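Local coordinates for protein DegT/DnrJ/EryC1/StrS aminotransferase (Brucella abortus 2308, PDB 4QGR) that probably works as a pyridoxal phosphate-dependent aminotransferase of the DegT/DnrJ/EryC1/StrS family and binds pyridoxal 5'-phosphate, at residues P81-F86 and R135-A140; D306-Q311 and G372-F377; E315-V320 and D368-V373. One frame throughout, in Å; residues are numbered along the deposited sequence. Where two conformers were deposited one is given.

Interaction 1. Residues P81-F86 and R135-A140; sequences PGHAVF and RLEPKA
Gly82 and Ala84 exchange backbone hydrogen bonds with Glu137 and Lys139, joining two neighbouring parallel strands of the large mixed sheet. Glu137 N donates to Gly82 O at 2.9 Å. Ala84 is bridged to Pro138 and, as usual in a parallel pair, bonds to the residues on its two sides. Ala84 N donates to Glu137 O at 2.9 Å, from 44° out of that carbonyl's plane, and Ala84 O takes Lys139 N. Pro138, which has no N-H, fits here because none is required. The next bridge is Val85 with Ala140, so the register skips Lys139, the extra residue of a beta bulge. Phe86 N then reaches Ala140 O. The backbones of His83 and Val85 turn the other way, to Glu105 and Val107 of strand 105-109. Lys139 also bonds Phe166 on its far side.

On one face of the sheet, His83 carries Lys139 across its ring. Lys139 CE sits 3.7 Å from the ring centroid, 17° off the normal, a CH-pi contact. The bend of the lysine at chi2 (-73°) brings CE back over the imidazole. Pro81 O lies over the opposite ring face. His83 ND1 is hydrogen-bonded to Gly80 N, which helps fix the ring's rotation. Val85 CG1 meets Ala140 CB on this same face.

On the other face, Ala84 CB touches Leu136 CD1 at 4.0 Å. Phe86 lies alongside Pro138, which comes to the ring edge with CB 3.8 Å from Phe86 CE1. Helix 120-133 packs on both. All four hydrogen bonds that join the strands are main chain to main chain. The pairing therefore does not depend on the polar ends of side chains, which add apolar cover and one lysine-on-imidazole contact.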
loop_
_atom_site.group_PDB
_atom_site.type_symbol
_atom_site.label_atom_id
_atom_site.label_comp_id
_atom_site.label_asym_id
_atom_site.label_seq_id
_atom_site.Cartn_x
_atom_site.Cartn_y
_atom_site.Cartn_z
ATOM N N PRO A 81 -5.187 20.237 -5.799
ATOM C CA PRO A 81 -4.812 21.637 -5.569
ATOM C C PRO A 81 -5.991 22.595 -5.775
ATOM O O PRO A 81 -6.774 22.470 -6.745
ATOM C CB PRO A 81 -3.680 21.858 -6.590
ATOM C CG PRO A 81 -3.101 20.504 -6.837
ATOM C CD PRO A 81 -4.231 19.547 -6.683
ATOM N N GLY A 82 -6.156 23.503 -4.823
ATOM C CA GLY A 82 -7.262 24.465 -4.886
ATOM C C GLY A 82 -8.497 24.057 -4.101
ATOM O O GLY A 82 -9.478 24.786 -4.089
ATOM N N HIS A 83 -8.449 22.891 -3.467
ATOM C CA HIS A 83 -9.625 22.293 -2.876
ATOM C C HIS A 83 -9.492 22.084 -1.377
ATOM O O HIS A 83 -8.394 21.765 -0.875
ATOM C CB HIS A 83 -9.944 20.958 -3.536
ATOM C CG HIS A 83 -10.190 21.065 -4.998
ATOM N ND1 HIS A 83 -9.943 20.035 -5.871
ATOM C CD2 HIS A 83 -10.599 22.116 -5.758
ATOM C CE1 HIS A 83 -10.238 20.419 -7.102
ATOM N NE2 HIS A 83 -10.634 21.682 -7.057
ATOM N N ALA A 84 -10.613 22.297 -0.680
ATOM C CA ALA A 84 -10.691 22.110 0.764
ATOM C C ALA A 84 -11.461 20.835 1.124
ATOM O O ALA A 84 -12.520 20.540 0.536
ATOM C CB ALA A 84 -11.350 23.293 1.414
ATOM N N VAL A 85 -10.938 20.096 2.084
ATOM C CA VAL A 85 -11.621 18.879 2.618
ATOM C C VAL A 85 -11.696 19.008 4.141
ATOM O O VAL A 85 -10.672 19.265 4.833
ATOM C CB VAL A 85 -10.902 17.576 2.225
ATOM C CG1 VAL A 85 -11.592 16.362 2.830
ATOM C CG2 VAL A 85 -10.735 17.425 0.719
ATOM N N PHE A 86 -12.904 18.879 4.686
ATOM C CA PHE A 86 -13.184 19.140 6.115
ATOM C C PHE A 86 -13.081 17.851 6.899
ATOM O O PHE A 86 -13.738 16.870 6.533
ATOM C CB PHE A 86 -14.585 19.807 6.253
ATOM C CG PHE A 86 -14.654 21.087 5.496
ATOM C CD1 PHE A 86 -14.915 21.073 4.116
ATOM C CD2 PHE A 86 -14.245 22.269 6.082
ATOM C CE1 PHE A 86 -14.889 22.203 3.380
ATOM C CE2 PHE A 86 -14.239 23.437 5.351
ATOM C CZ PHE A 86 -14.538 23.419 4.000
ATOM N N ARG A 135 -10.297 31.405 -1.331
ATOM C CA ARG A 135 -9.008 30.927 -1.764
ATOM C C ARG A 135 -9.052 29.433 -2.165
ATOM O O ARG A 135 -8.309 29.020 -3.037
ATOM C CB ARG A 135 -8.040 31.168 -0.613
ATOM C CG ARG A 135 -6.701 30.529 -0.672
ATOM C CD ARG A 135 -5.829 30.935 0.525
ATOM N NE ARG A 135 -6.010 30.094 1.710
ATOM C CZ ARG A 135 -5.583 28.833 1.832
ATOM N NH1 ARG A 135 -4.905 28.223 0.863
ATOM N NH2 ARG A 135 -5.797 28.210 2.971
ATOM N N LEU A 136 -9.877 28.639 -1.478
ATOM C CA LEU A 136 -10.097 27.222 -1.791
ATOM C C LEU A 136 -11.572 26.945 -2.038
ATOM O O LEU A 136 -12.450 27.683 -1.561
ATOM C CB LEU A 136 -9.681 26.348 -0.622
ATOM C CG LEU A 136 -8.253 26.467 -0.097
ATOM C CD1 LEU A 136 -8.141 25.726 1.223
ATOM C CD2 LEU A 136 -7.279 25.917 -1.126
ATOM N N GLU A 137 -11.848 25.913 -2.804
ATOM C CA GLU A 137 -13.221 25.498 -3.059
ATOM C C GLU A 137 -13.527 24.301 -2.158
ATOM O O GLU A 137 -12.812 23.305 -2.203
ATOM C CB GLU A 137 -13.386 25.064 -4.507
ATOM C CG GLU A 137 -14.852 24.853 -4.883
ATOM C CD GLU A 137 -15.046 24.287 -6.271
ATOM O OE1 GLU A 137 -14.116 24.362 -7.136
ATOM O OE2 GLU A 137 -16.158 23.766 -6.492
ATOM N N PRO A 138 -14.578 24.399 -1.332
ATOM C CA PRO A 138 -14.987 23.204 -0.587
ATOM C C PRO A 138 -15.345 22.069 -1.523
ATOM O O PRO A 138 -16.110 22.267 -2.503
ATOM C CB PRO A 138 -16.231 23.671 0.195
ATOM C CG PRO A 138 -16.241 25.142 0.099
ATOM C CD PRO A 138 -15.495 25.532 -1.123
ATOM N N LYS A 139 -14.779 20.895 -1.269
ATOM C CA LYS A 139 -15.094 19.717 -2.090
ATOM C C LYS A 139 -15.608 18.504 -1.333
ATOM O O LYS A 139 -16.430 17.766 -1.867
ATOM C CB LYS A 139 -13.881 19.285 -2.897
ATOM C CG LYS A 139 -13.571 20.194 -4.056
ATOM C CD LYS A 139 -14.563 20.029 -5.191
ATOM C CE LYS A 139 -13.999 20.766 -6.391
ATOM N NZ LYS A 139 -14.727 20.457 -7.652
ATOM N N ALA A 140 -15.107 18.271 -0.141
ATOM C CA ALA A 140 -15.432 17.042 0.581
ATOM C C ALA A 140 -15.393 17.177 2.083
ATOM O O ALA A 140 -14.794 18.096 2.636
ATOM C CB ALA A 140 -14.487 15.926 0.145
#

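Interaction 2. Residues D306-Q311 and G372-F377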
loop_
_atom_site.group_PDB
_atom_site.type_symbol
_atom_site.label_atom_id
_atom_site.label_comp_id
_atom_site.label_asym_id
_atom_site.label_seq_id
_atom_site.Cartn_x
_atom_site.Cartn_y
_atom_site.Cartn_z
ATOM N N ASP A 306 -3.234 10.811 34.377
ATOM C CA ASP A 306 -1.880 10.213 34.390
ATOM C C ASP A 306 -1.715 9.292 35.608
ATOM O O ASP A 306 -1.124 8.198 35.512
ATOM C CB ASP A 306 -0.803 11.280 34.387
ATOM C CG ASP A 306 -0.645 11.943 33.029
ATOM O OD1 ASP A 306 -1.223 11.464 32.035
ATOM O OD2 ASP A 306 0.071 12.952 32.970
ATOM N N GLY A 307 -2.232 9.750 36.740
ATOM C CA GLY A 307 -2.269 8.949 37.989
ATOM C C GLY A 307 -3.021 7.634 37.825
ATOM O O GLY A 307 -2.585 6.576 38.304
ATOM N N LEU A 308 -4.190 7.709 37.191
ATOM C CA LEU A 308 -5.011 6.530 36.932
ATOM C C LEU A 308 -4.288 5.538 36.059
ATOM O O LEU A 308 -4.220 4.342 36.380
ATOM C CB LEU A 308 -6.345 6.919 36.291
ATOM C CG LEU A 308 -7.245 5.756 35.928
ATOM C CD1 LEU A 308 -7.503 4.944 37.161
ATOM C CD2 LEU A 308 -8.544 6.188 35.315
ATOM N N LYS A 309 -3.730 6.022 34.950
ATOM C CA LYS A 309 -3.049 5.123 34.026
ATOM C C LYS A 309 -1.866 4.393 34.707
ATOM O O LYS A 309 -1.632 3.198 34.478
ATOM C CB LYS A 309 -2.565 5.934 32.851
ATOM C CG LYS A 309 -1.763 5.197 31.806
ATOM C CD LYS A 309 -1.564 6.108 30.614
ATOM C CE LYS A 309 -1.124 5.347 29.398
ATOM N NZ LYS A 309 0.152 4.657 29.564
ATOM N N ALA A 310 -1.148 5.110 35.570
ATOM C CA ALA A 310 -0.010 4.525 36.273
ATOM C C ALA A 310 -0.471 3.466 37.282
ATOM O O ALA A 310 0.190 2.442 37.471
ATOM C CB ALA A 310 0.764 5.634 37.005
ATOM N N GLN A 311 -1.552 3.764 38.001
ATOM C CA GLN A 311 -2.084 2.828 38.954
ATOM C C GLN A 311 -2.600 1.599 38.222
ATOM O O GLN A 311 -2.466 0.480 38.720
ATOM C CB GLN A 311 -3.200 3.480 39.785
ATOM C CG GLN A 311 -3.842 2.559 40.804
ATOM C CD GLN A 311 -2.824 1.977 41.775
ATOM O OE1 GLN A 311 -1.843 2.620 42.105
ATOM N NE2 GLN A 311 -3.035 0.740 42.199
ATOM N N GLY A 372 -12.417 -2.361 39.612
ATOM C CA GLY A 372 -12.027 -2.195 41.005
ATOM C C GLY A 372 -10.898 -1.188 41.153
ATOM O O GLY A 372 -10.871 -0.398 42.076
ATOM N N VAL A 373 -9.940 -1.232 40.246
ATOM C CA VAL A 373 -8.786 -0.371 40.380
ATOM C C VAL A 373 -9.199 1.060 40.108
ATOM O O VAL A 373 -8.760 1.985 40.819
ATOM C CB VAL A 373 -7.635 -0.819 39.442
ATOM C CG1 VAL A 373 -6.497 0.194 39.460
ATOM C CG2 VAL A 373 -7.121 -2.184 39.844
ATOM N N ILE A 374 -10.062 1.254 39.101
ATOM C CA ILE A 374 -10.501 2.588 38.739
ATOM C C ILE A 374 -11.333 3.207 39.888
ATOM O O ILE A 374 -11.100 4.354 40.285
ATOM C CB ILE A 374 -11.290 2.586 37.408
ATOM C CG1 ILE A 374 -10.375 2.134 36.264
ATOM C CG2 ILE A 374 -11.872 3.973 37.107
ATOM C CD1 ILE A 374 -11.065 1.904 34.943
ATOM N N ARG A 375 -12.273 2.442 40.426
ATOM C CA ARG A 375 -13.118 2.909 41.522
ATOM C C ARG A 375 -12.249 3.230 42.762
ATOM O O ARG A 375 -12.423 4.267 43.429
ATOM C CB ARG A 375 -14.182 1.859 41.863
ATOM C CG ARG A 375 -15.212 1.637 40.751
ATOM C CD ARG A 375 -16.345 0.737 41.211
ATOM N NE ARG A 375 -17.121 1.470 42.206
ATOM C CZ ARG A 375 -18.016 2.406 41.910
ATOM N NH1 ARG A 375 -18.302 2.708 40.645
ATOM N NH2 ARG A 375 -18.628 3.055 42.872
ATOM N N GLY A 376 -11.282 2.351 43.031
ATOM C CA GLY A 376 -10.388 2.518 44.166
ATOM C C GLY A 376 -9.544 3.766 44.030
ATOM O O GLY A 376 -9.361 4.497 44.995
ATOM N N PHE A 377 -9.011 4.011 42.829
ATOM C CA PHE A 377 -8.259 5.225 42.545
ATOM C C PHE A 377 -9.062 6.465 42.886
ATOM O O PHE A 377 -8.511 7.432 43.406
ATOM C CB PHE A 377 -7.858 5.303 41.053
ATOM C CG PHE A 377 -7.015 6.513 40.715
ATOM C CD1 PHE A 377 -5.662 6.557 41.053
ATOM C CD2 PHE A 377 -7.577 7.617 40.087
ATOM C CE1 PHE A 377 -4.902 7.671 40.754
ATOM C CE2 PHE A 377 -6.808 8.734 39.770
ATOM C CZ PHE A 377 -5.471 8.758 40.117
#
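Phe377 packs its ring against the backbone and side chain of Leu308, where helix 305-314 meets helix 364-377. The contact is almost wholly apolar.

The aromatic contacts come first. One face of the Phe377 ring is covered by Leu308, with CA over its centre. Leu308 CB makes a CH-pi contact, 4.2 Å from the Phe377 ring centroid and 20° off the normal. Leu308 N also lies over this face, 3.4 Å from Phe377 CZ. Phe377 CG is anti to the backbone N (chi1 -177°), which carries the ring across to the other helix. Gly307 makes this close approach possible: its bare backbone comes within 3.5 Å of Phe377 CE1, measured from Gly307 C.

Aliphatic contacts follow. Leu308 CD1 touches Phe377 CG at 3.9 Å and Ile374 CG1 at 4.1 Å, so one methyl bridges two residues a helical turn apart. At the other end, Gln311 crosses Val373, and its CG lies 3.8 Å from Val373 CG1. Only the aliphatic part of the glutamine takes part in that pair.

The axes of these two helix segments come within 10.1 Å and run at 138°, broadly antiparallel. Leu312 of helix 305-314 extends the contact onto Val373 and Ile374. Ile374 rests on Leu356 of strand 353-356, and Lys309 touches Leu354 of the same strand, so both helices contact the small two-stranded antiparallel sheet.

Interaction 3. Residues E315-V320 and D368-V373; sequences EGIPSV and DKIIGV
Lys369 NZ donates a hydrogen bond to Glu315 O, at the Schellman motif that ends helix 305-314. The bond is 2.7 Å long and meets the carbonyl nearly head-on, with a C=O...donor angle of 165°. The lysine chain is extended throughout, with CG anti to the backbone N (chi1 -174°), and spans the gap from helix 364-377 to the loop. A charged amine at this helix end would probably be favoured by the carbonyl dipoles.

Apolar contacts lie beside this bond. Ile317 sets CG2 against Ile370 CG1 at 3.9 Å. Its other branch ends in CD1, which meets Val373 CG2 at 3.9 Å, the two side chains running antiparallel alongside one another. Val373 CG2 is shared: Glu315 CG also packs on it at 3.8 Å. The glutamate's carboxylate stays apart from the lysine amine. Glu315 OE1 is 4.8 Å from Lys369 NZ, too far for a salt bridge, so any attraction is probably weak and long-range.

The next shell positions these groups. Gly316 has positive phi and is the C-prime residue of the motif. Gly316 N returns to Gln313 O and Ile317 N to Leu312 O, which turns the chain out of the helix and aims Ile317 at helix 364-377. Met9 from the N-terminal part of the chain touches Ile317, Lys369 and Ile370. Tyr274 of helix 247-278 touches Ile370 as well.

A water also bonds the lysine: it accepts from Lys369 NZ at 2.6 Å and donates a weak bond to Gly316 O at 3.0 Å.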
loop_
_atom_site.group_PDB
_atom_site.type_symbol
_atom_site.label_atom_id
_atom_site.label_comp_id
_atom_site.label_asym_id
_atom_site.label_seq_id
_atom_site.Cartn_x
_atom_site.Cartn_y
_atom_site.Cartn_z
ATOM N N GLU A 315 -1.051 -2.351 38.609
ATOM C CA GLU A 315 -1.869 -3.533 38.841
ATOM C C GLU A 315 -1.912 -4.449 37.632
ATOM O O GLU A 315 -2.736 -5.355 37.572
ATOM C CB GLU A 315 -3.296 -3.133 39.222
ATOM C CG GLU A 315 -3.419 -2.440 40.567
ATOM C CD GLU A 315 -3.128 -3.357 41.737
ATOM O OE1 GLU A 315 -3.361 -4.592 41.632
ATOM O OE2 GLU A 315 -2.597 -2.842 42.742
ATOM N N GLY A 316 -1.003 -4.262 36.678
ATOM C CA GLY A 316 -0.917 -5.170 35.525
ATOM C C GLY A 316 -1.968 -4.947 34.455
ATOM O O GLY A 316 -2.248 -5.851 33.645
ATOM N N ILE A 317 -2.543 -3.745 34.418
ATOM C CA ILE A 317 -3.606 -3.437 33.456
ATOM C C ILE A 317 -3.061 -2.433 32.441
ATOM O O ILE A 317 -2.678 -1.328 32.822
ATOM C CB ILE A 317 -4.861 -2.883 34.180
ATOM C CG1 ILE A 317 -5.434 -3.937 35.129
ATOM C CG2 ILE A 317 -5.897 -2.415 33.178
ATOM C CD1 ILE A 317 -6.221 -3.360 36.289
ATOM N N PRO A 318 -2.989 -2.831 31.160
ATOM C CA PRO A 318 -2.567 -1.884 30.123
ATOM C C PRO A 318 -3.676 -0.905 29.782
ATOM O O PRO A 318 -4.880 -1.241 29.916
ATOM C CB PRO A 318 -2.289 -2.790 28.930
ATOM C CG PRO A 318 -3.273 -3.922 29.114
ATOM C CD PRO A 318 -3.290 -4.162 30.585
ATOM N N SER A 319 -3.270 0.297 29.366
ATOM C CA SER A 319 -4.235 1.306 28.881
ATOM C C SER A 319 -3.483 2.225 27.938
ATOM O O SER A 319 -2.255 2.324 28.004
ATOM C CB SER A 319 -4.845 2.071 30.037
ATOM O OG SER A 319 -3.874 2.828 30.784
ATOM N N VAL A 320 -4.210 2.906 27.054
ATOM C CA VAL A 320 -3.564 3.718 26.015
ATOM C C VAL A 320 -4.329 5.028 25.866
ATOM O O VAL A 320 -5.545 5.050 25.936
ATOM C CB VAL A 320 -3.598 3.008 24.655
ATOM C CG1 VAL A 320 -2.782 3.765 23.588
ATOM C CG2 VAL A 320 -3.044 1.621 24.820
ATOM N N ASP A 368 -13.854 -7.060 36.212
ATOM C CA ASP A 368 -14.038 -6.701 37.614
ATOM C C ASP A 368 -12.785 -6.080 38.224
ATOM O O ASP A 368 -12.870 -5.161 39.010
ATOM C CB ASP A 368 -14.437 -7.931 38.452
ATOM C CG ASP A 368 -15.841 -8.444 38.128
ATOM O OD1 ASP A 368 -16.616 -7.750 37.434
ATOM O OD2 ASP A 368 -16.159 -9.564 38.553
ATOM N N LYS A 369 -11.627 -6.618 37.876
ATOM C CA LYS A 369 -10.378 -6.142 38.423
ATOM C C LYS A 369 -10.131 -4.717 37.941
ATOM O O LYS A 369 -9.749 -3.817 38.730
ATOM C CB LYS A 369 -9.233 -7.053 37.996
ATOM C CG LYS A 369 -7.915 -6.696 38.649
ATOM C CD LYS A 369 -6.732 -7.314 37.920
ATOM C CE LYS A 369 -5.493 -7.218 38.803
ATOM N NZ LYS A 369 -4.249 -7.599 38.058
ATOM N N ILE A 370 -10.389 -4.504 36.650
ATOM C CA ILE A 370 -10.191 -3.186 36.060
ATOM C C ILE A 370 -11.135 -2.200 36.737
ATOM O O ILE A 370 -10.722 -1.145 37.184
ATOM C CB ILE A 370 -10.409 -3.215 34.526
ATOM C CG1 ILE A 370 -9.345 -4.076 33.822
ATOM C CG2 ILE A 370 -10.384 -1.818 33.950
ATOM C CD1 ILE A 370 -9.737 -4.561 32.454
ATOM N N ILE A 371 -12.411 -2.553 36.817
ATOM C CA ILE A 371 -13.388 -1.696 37.498
ATOM C C ILE A 371 -12.920 -1.367 38.917
ATOM O O ILE A 371 -13.022 -0.235 39.361
ATOM C CB ILE A 371 -14.804 -2.334 37.484
ATOM C CG1 ILE A 371 -15.410 -2.169 36.105
ATOM C CG2 ILE A 371 -15.731 -1.721 38.528
ATOM C CD1 ILE A 371 -16.490 -3.179 35.787
ATOM N N GLY A 372 -12.417 -2.361 39.612
ATOM C CA GLY A 372 -12.027 -2.195 41.005
ATOM C C GLY A 372 -10.898 -1.188 41.153
ATOM O O GLY A 372 -10.871 -0.398 42.076
ATOM N N VAL A 373 -9.940 -1.232 40.246
ATOM C CA VAL A 373 -8.786 -0.371 40.380
ATOM C C VAL A 373 -9.199 1.060 40.108
ATOM O O VAL A 373 -8.760 1.985 40.819
ATOM C CB VAL A 373 -7.635 -0.819 39.442
ATOM C CG1 VAL A 373 -6.497 0.194 39.460
ATOM C CG2 VAL A 373 -7.121 -2.184 39.844
HETATM O O HOH W 1 -3.876 -7.680 35.452
#

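Interaction 1 comes first along the chain and joins two strands of the large mixed sheet. Interactions 2 and 3 follow and lie on the C-terminal part of the chain. Their centres are 44 Å from that of interaction 1. They are 7 Å from each other and share Gly372 and Val373 of helix 364-377. Interaction 2 packs helix 305-314 on that helix, and interaction 3 packs the loop leaving helix 305-314 on its preceding turns. They also touch directly, with Lys309 CG 3.3 Å from Ser319 OG. The final helix is therefore held at successive turns, while the strand pairing helps build the sheet on the opposite side of the chain's centre from interaction 3.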